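Local structure of peptidoglycan D,D-transpeptidase MrdA (Pseudomonas aeruginosa, 7KIS) at residues T458-A470 and V569-A582. The protein probably cross-links the peptide stems of the peptidoglycan cell wall as a penicillin-binding serine D,D-transpeptidase. Numbering follows the deposited sequence.
Sequences TPIQLAQMTALLA and VGFAPANNPQIAVA
Thr466 sets its side chain down on the hairpin formed by strands 569-572 and 579-582, and its two branches do different work. Its chi1 of -40°, measured to OG1, leaves CG2 anti to the backbone N, and this methyl meets the backbone N of Gly570. Thr466 OG1 turns back to its own helix and donates to Leu462 O at 2.8 Å, from above the carbonyl plane; the same oxygen also accepts from Thr466 N. The hydroxyl is thereby satisfied in an apolar interface and can lie against Val569, whose CG1 in turn meets Leu462 CD2 at 4.0 Å, the two side chains crossing at about a right angle.

Small residues let the helix approach strand 579-582, with axes 7.1 Å apart. Ala463 CB meets Ala582 CB at 3.7 Å. One turn on, Ala467 CB meets Ala580 CB at 4.0 Å. At the helix's C-terminal end, Ala470 CB makes a CH-pi contact over one face of Phe571, 3.8 Å from the ring centroid, and touches Pro577 CB at 3.5 Å. The ring lies beneath Ala470 because chi1 of 56° places CG between the backbone N and carbonyl carbon; the methyl of Ala470 sits between the ring of Phe571 and Pro577. Beyond Pro577, the amides of Gln578 and Ile579 both donate to Ala572 O, the signature of a classic beta bulge.

The helix thus packs on one side of the five-stranded antiparallel sheet of the transpeptidase domain. Ala463 and Ala467 also touch strand 268-273, Leu469 and Phe571 meet helix 504-518, and helix 591-607 packs against Ala572 and Val581, which point away from helix 459-470.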
loop_
_atom_site.group_PDB
_atom_site.type_symbol
_atom_site.label_atom_id
_atom_site.label_comp_id
_atom_site.label_asym_id
_atom_site.label_seq_id
_atom_site.Cartn_x
_atom_site.Cartn_y
_atom_site.Cartn_z
ATOM N N THR A 458 -3.410 1.843 -6.101
ATOM C CA THR A 458 -3.830 1.204 -4.864
ATOM C C THR A 458 -2.929 1.635 -3.709
ATOM O O THR A 458 -1.744 1.915 -3.910
ATOM C CB THR A 458 -3.781 -0.317 -5.006
ATOM O OG1 THR A 458 -2.455 -0.725 -5.364
ATOM C CG2 THR A 458 -4.757 -0.784 -6.077
ATOM N N PRO A 459 -3.471 1.693 -2.488
ATOM C CA PRO A 459 -2.657 2.131 -1.340
ATOM C C PRO A 459 -1.430 1.272 -1.092
ATOM O O PRO A 459 -0.530 1.703 -0.360
ATOM C CB PRO A 459 -3.641 2.054 -0.165
ATOM C CG PRO A 459 -4.985 2.197 -0.795
ATOM C CD PRO A 459 -4.884 1.501 -2.120
ATOM N N ILE A 460 -1.357 0.075 -1.672
ATOM C CA ILE A 460 -0.141 -0.723 -1.558
ATOM C C ILE A 460 0.862 -0.318 -2.634
ATOM O O ILE A 460 2.072 -0.284 -2.385
ATOM C CB ILE A 460 -0.483 -2.225 -1.624
ATOM C CG1 ILE A 460 0.790 -3.071 -1.718
ATOM C CG2 ILE A 460 -1.418 -2.518 -2.788
ATOM C CD1 ILE A 460 1.647 -3.023 -0.474
ATOM N N GLN A 461 0.377 -0.002 -3.839
ATOM C CA GLN A 461 1.250 0.561 -4.865
ATOM C C GLN A 461 1.901 1.852 -4.381
ATOM O O GLN A 461 3.059 2.134 -4.710
ATOM C CB GLN A 461 0.459 0.810 -6.147
ATOM C CG GLN A 461 0.436 -0.364 -7.107
ATOM C CD GLN A 461 -0.576 -0.179 -8.217
ATOM O OE1 GLN A 461 -1.401 0.733 -8.172
ATOM N NE2 GLN A 461 -0.519 -1.045 -9.223
ATOM N N LEU A 462 1.169 2.646 -3.597
ATOM C CA LEU A 462 1.738 3.858 -3.020
ATOM C C LEU A 462 2.787 3.526 -1.967
ATOM O O LEU A 462 3.881 4.102 -1.963
ATOM C CB LEU A 462 0.631 4.720 -2.410
ATOM C CG LEU A 462 -0.118 5.706 -3.307
ATOM C CD1 LEU A 462 -1.320 5.043 -3.954
ATOM C CD2 LEU A 462 -0.550 6.917 -2.503
ATOM N N ALA A 463 2.465 2.601 -1.059
ATOM C CA ALA A 463 3.396 2.250 0.011
ATOM C C ALA A 463 4.666 1.616 -0.538
ATOM O O ALA A 463 5.757 1.831 0.002
ATOM C CB ALA A 463 2.719 1.312 1.009
ATOM N N GLN A 464 4.547 0.829 -1.609
ATOM C CA GLN A 464 5.735 0.245 -2.222
ATOM C C GLN A 464 6.602 1.319 -2.869
ATOM O O GLN A 464 7.834 1.238 -2.831
ATOM C CB GLN A 464 5.333 -0.819 -3.244
ATOM C CG GLN A 464 6.494 -1.411 -4.032
ATOM C CD GLN A 464 7.655 -1.842 -3.149
ATOM O OE1 GLN A 464 7.460 -2.366 -2.050
ATOM N NE2 GLN A 464 8.873 -1.621 -3.630
ATOM N N MET A 465 5.973 2.334 -3.466
ATOM C CA MET A 465 6.730 3.472 -3.977
ATOM C C MET A 465 7.447 4.198 -2.846
ATOM O O MET A 465 8.585 4.652 -3.011
ATOM C CB MET A 465 5.799 4.424 -4.726
ATOM C CG MET A 465 6.360 5.823 -4.909
ATOM S SD MET A 465 5.078 7.072 -5.115
ATOM C CE MET A 465 5.994 8.552 -4.697
ATOM N N THR A 466 6.799 4.306 -1.685
ATOM C CA THR A 466 7.434 4.945 -0.538
ATOM C C THR A 466 8.619 4.129 -0.039
ATOM O O THR A 466 9.673 4.688 0.285
ATOM C CB THR A 466 6.414 5.143 0.581
ATOM O OG1 THR A 466 5.162 5.557 0.021
ATOM C CG2 THR A 466 6.903 6.195 1.559
ATOM N N ALA A 467 8.462 2.805 0.039
ATOM C CA ALA A 467 9.587 1.948 0.394
ATOM C C ALA A 467 10.684 2.002 -0.658
ATOM O O ALA A 467 11.869 1.879 -0.328
ATOM C CB ALA A 467 9.113 0.508 0.590
ATOM N N LEU A 468 10.309 2.187 -1.926
ATOM C CA LEU A 468 11.299 2.273 -2.995
ATOM C C LEU A 468 12.167 3.516 -2.852
ATOM O O LEU A 468 13.389 3.452 -3.035
ATOM C CB LEU A 468 10.594 2.266 -4.349
ATOM C CG LEU A 468 11.207 1.435 -5.475
ATOM C CD1 LEU A 468 11.807 0.145 -4.941
ATOM C CD2 LEU A 468 10.143 1.146 -6.517
ATOM N N LEU A 469 11.558 4.657 -2.527
ATOM C CA LEU A 469 12.337 5.866 -2.286
ATOM C C LEU A 469 13.222 5.719 -1.055
ATOM O O LEU A 469 14.301 6.317 -0.991
ATOM C CB LEU A 469 11.406 7.068 -2.135
ATOM C CG LEU A 469 10.648 7.469 -3.402
ATOM C CD1 LEU A 469 9.469 8.372 -3.068
ATOM C CD2 LEU A 469 11.585 8.144 -4.388
ATOM N N ALA A 470 12.776 4.938 -0.070
ATOM C CA ALA A 470 13.601 4.669 1.102
ATOM C C ALA A 470 14.728 3.691 0.791
ATOM O O ALA A 470 15.809 3.787 1.381
ATOM C CB ALA A 470 12.730 4.132 2.235
ATOM N N VAL A 569 2.225 9.904 2.281
ATOM C CA VAL A 569 3.196 8.825 2.349
ATOM C C VAL A 569 4.441 9.343 3.063
ATOM O O VAL A 569 4.612 10.543 3.270
ATOM C CB VAL A 569 3.543 8.267 0.954
ATOM C CG1 VAL A 569 2.275 7.989 0.162
ATOM C CG2 VAL A 569 4.446 9.236 0.205
ATOM N N GLY A 570 5.322 8.419 3.441
ATOM C CA GLY A 570 6.559 8.809 4.091
ATOM C C GLY A 570 7.337 7.665 4.704
ATOM O O GLY A 570 6.755 6.654 5.109
ATOM N N PHE A 571 8.658 7.811 4.776
ATOM C CA PHE A 571 9.514 6.844 5.442
ATOM C C PHE A 571 10.348 7.531 6.516
ATOM O O PHE A 571 10.598 8.739 6.463
ATOM C CB PHE A 571 10.424 6.105 4.445
ATOM C CG PHE A 571 11.280 7.007 3.599
ATOM C CD1 PHE A 571 12.571 7.324 3.989
ATOM C CD2 PHE A 571 10.805 7.511 2.399
ATOM C CE1 PHE A 571 13.366 8.142 3.207
ATOM C CE2 PHE A 571 11.594 8.331 1.614
ATOM C CZ PHE A 571 12.877 8.644 2.018
ATOM N N ALA A 572 10.772 6.744 7.504
ATOM C CA ALA A 572 11.487 7.280 8.653
ATOM C C ALA A 572 12.281 6.162 9.310
ATOM O O ALA A 572 11.892 4.994 9.210
ATOM C CB ALA A 572 10.515 7.911 9.661
ATOM N N PRO A 573 13.418 6.475 9.957
ATOM C CA PRO A 573 14.094 7.777 9.917
ATOM C C PRO A 573 14.642 8.059 8.521
ATOM O O PRO A 573 15.036 7.123 7.826
ATOM C CB PRO A 573 15.220 7.623 10.944
ATOM C CG PRO A 573 14.750 6.537 11.856
ATOM C CD PRO A 573 14.016 5.584 10.965
ATOM N N ALA A 574 14.650 9.332 8.122
ATOM C CA ALA A 574 14.989 9.675 6.744
ATOM C C ALA A 574 16.402 9.237 6.378
ATOM O O ALA A 574 16.655 8.835 5.236
ATOM C CB ALA A 574 14.819 11.177 6.524
ATOM N N ASN A 575 17.335 9.298 7.326
ATOM C CA ASN A 575 18.717 8.933 7.041
ATOM C C ASN A 575 19.003 7.448 7.230
ATOM O O ASN A 575 20.048 6.974 6.772
ATOM C CB ASN A 575 19.668 9.765 7.906
ATOM C CG ASN A 575 19.895 11.158 7.342
ATOM O OD1 ASN A 575 19.083 11.667 6.568
ATOM N ND2 ASN A 575 21.003 11.780 7.728
ATOM N N ASN A 576 18.114 6.708 7.890
ATOM C CA ASN A 576 18.239 5.253 8.008
ATOM C C ASN A 576 16.840 4.659 7.983
ATOM O O ASN A 576 16.239 4.381 9.028
ATOM C CB ASN A 576 19.007 4.843 9.269
ATOM C CG ASN A 576 18.491 5.514 10.529
ATOM O OD1 ASN A 576 17.800 4.892 11.335
ATOM N ND2 ASN A 576 18.842 6.782 10.715
ATOM N N PRO A 577 16.286 4.445 6.789
ATOM C CA PRO A 577 14.874 4.046 6.669
ATOM C C PRO A 577 14.574 2.721 7.352
ATOM O O PRO A 577 15.179 1.689 7.048
ATOM C CB PRO A 577 14.665 3.959 5.153
ATOM C CG PRO A 577 15.723 4.834 4.572
ATOM C CD PRO A 577 16.907 4.678 5.476
ATOM N N GLN A 578 13.624 2.762 8.287
ATOM C CA GLN A 578 13.140 1.580 8.982
ATOM C C GLN A 578 11.648 1.338 8.810
ATOM O O GLN A 578 11.190 0.224 9.085
ATOM C CB GLN A 578 13.457 1.667 10.484
ATOM C CG GLN A 578 14.931 1.478 10.818
ATOM C CD GLN A 578 15.381 0.036 10.678
ATOM O OE1 GLN A 578 14.582 -0.893 10.812
ATOM N NE2 GLN A 578 16.667 -0.161 10.409
ATOM N N ILE A 579 10.884 2.333 8.364
ATOM C CA ILE A 579 9.440 2.202 8.202
ATOM C C ILE A 579 9.017 3.041 7.005
ATOM O O ILE A 579 9.541 4.136 6.787
ATOM C CB ILE A 579 8.685 2.634 9.483
ATOM C CG1 ILE A 579 7.172 2.526 9.297
ATOM C CG2 ILE A 579 9.047 4.059 9.880
ATOM C CD1 ILE A 579 6.605 1.175 9.645
ATOM N N ALA A 580 8.083 2.513 6.215
ATOM C CA ALA A 580 7.476 3.237 5.104
ATOM C C ALA A 580 5.966 3.083 5.196
ATOM O O ALA A 580 5.460 1.959 5.258
ATOM C CB ALA A 580 7.988 2.724 3.755
ATOM N N VAL A 581 5.248 4.207 5.203
ATOM C CA VAL A 581 3.812 4.223 5.457
ATOM C C VAL A 581 3.111 4.988 4.343
ATOM O O VAL A 581 3.604 6.023 3.881
ATOM C CB VAL A 581 3.482 4.848 6.830
ATOM C CG1 VAL A 581 1.999 4.718 7.137
ATOM C CG2 VAL A 581 4.306 4.201 7.927
ATOM N N ALA A 582 1.959 4.475 3.916
ATOM C CA ALA A 582 1.053 5.181 3.018
ATOM C C ALA A 582 -0.335 5.166 3.638
ATOM O O ALA A 582 -0.832 4.103 4.024
ATOM C CB ALA A 582 1.024 4.542 1.627
#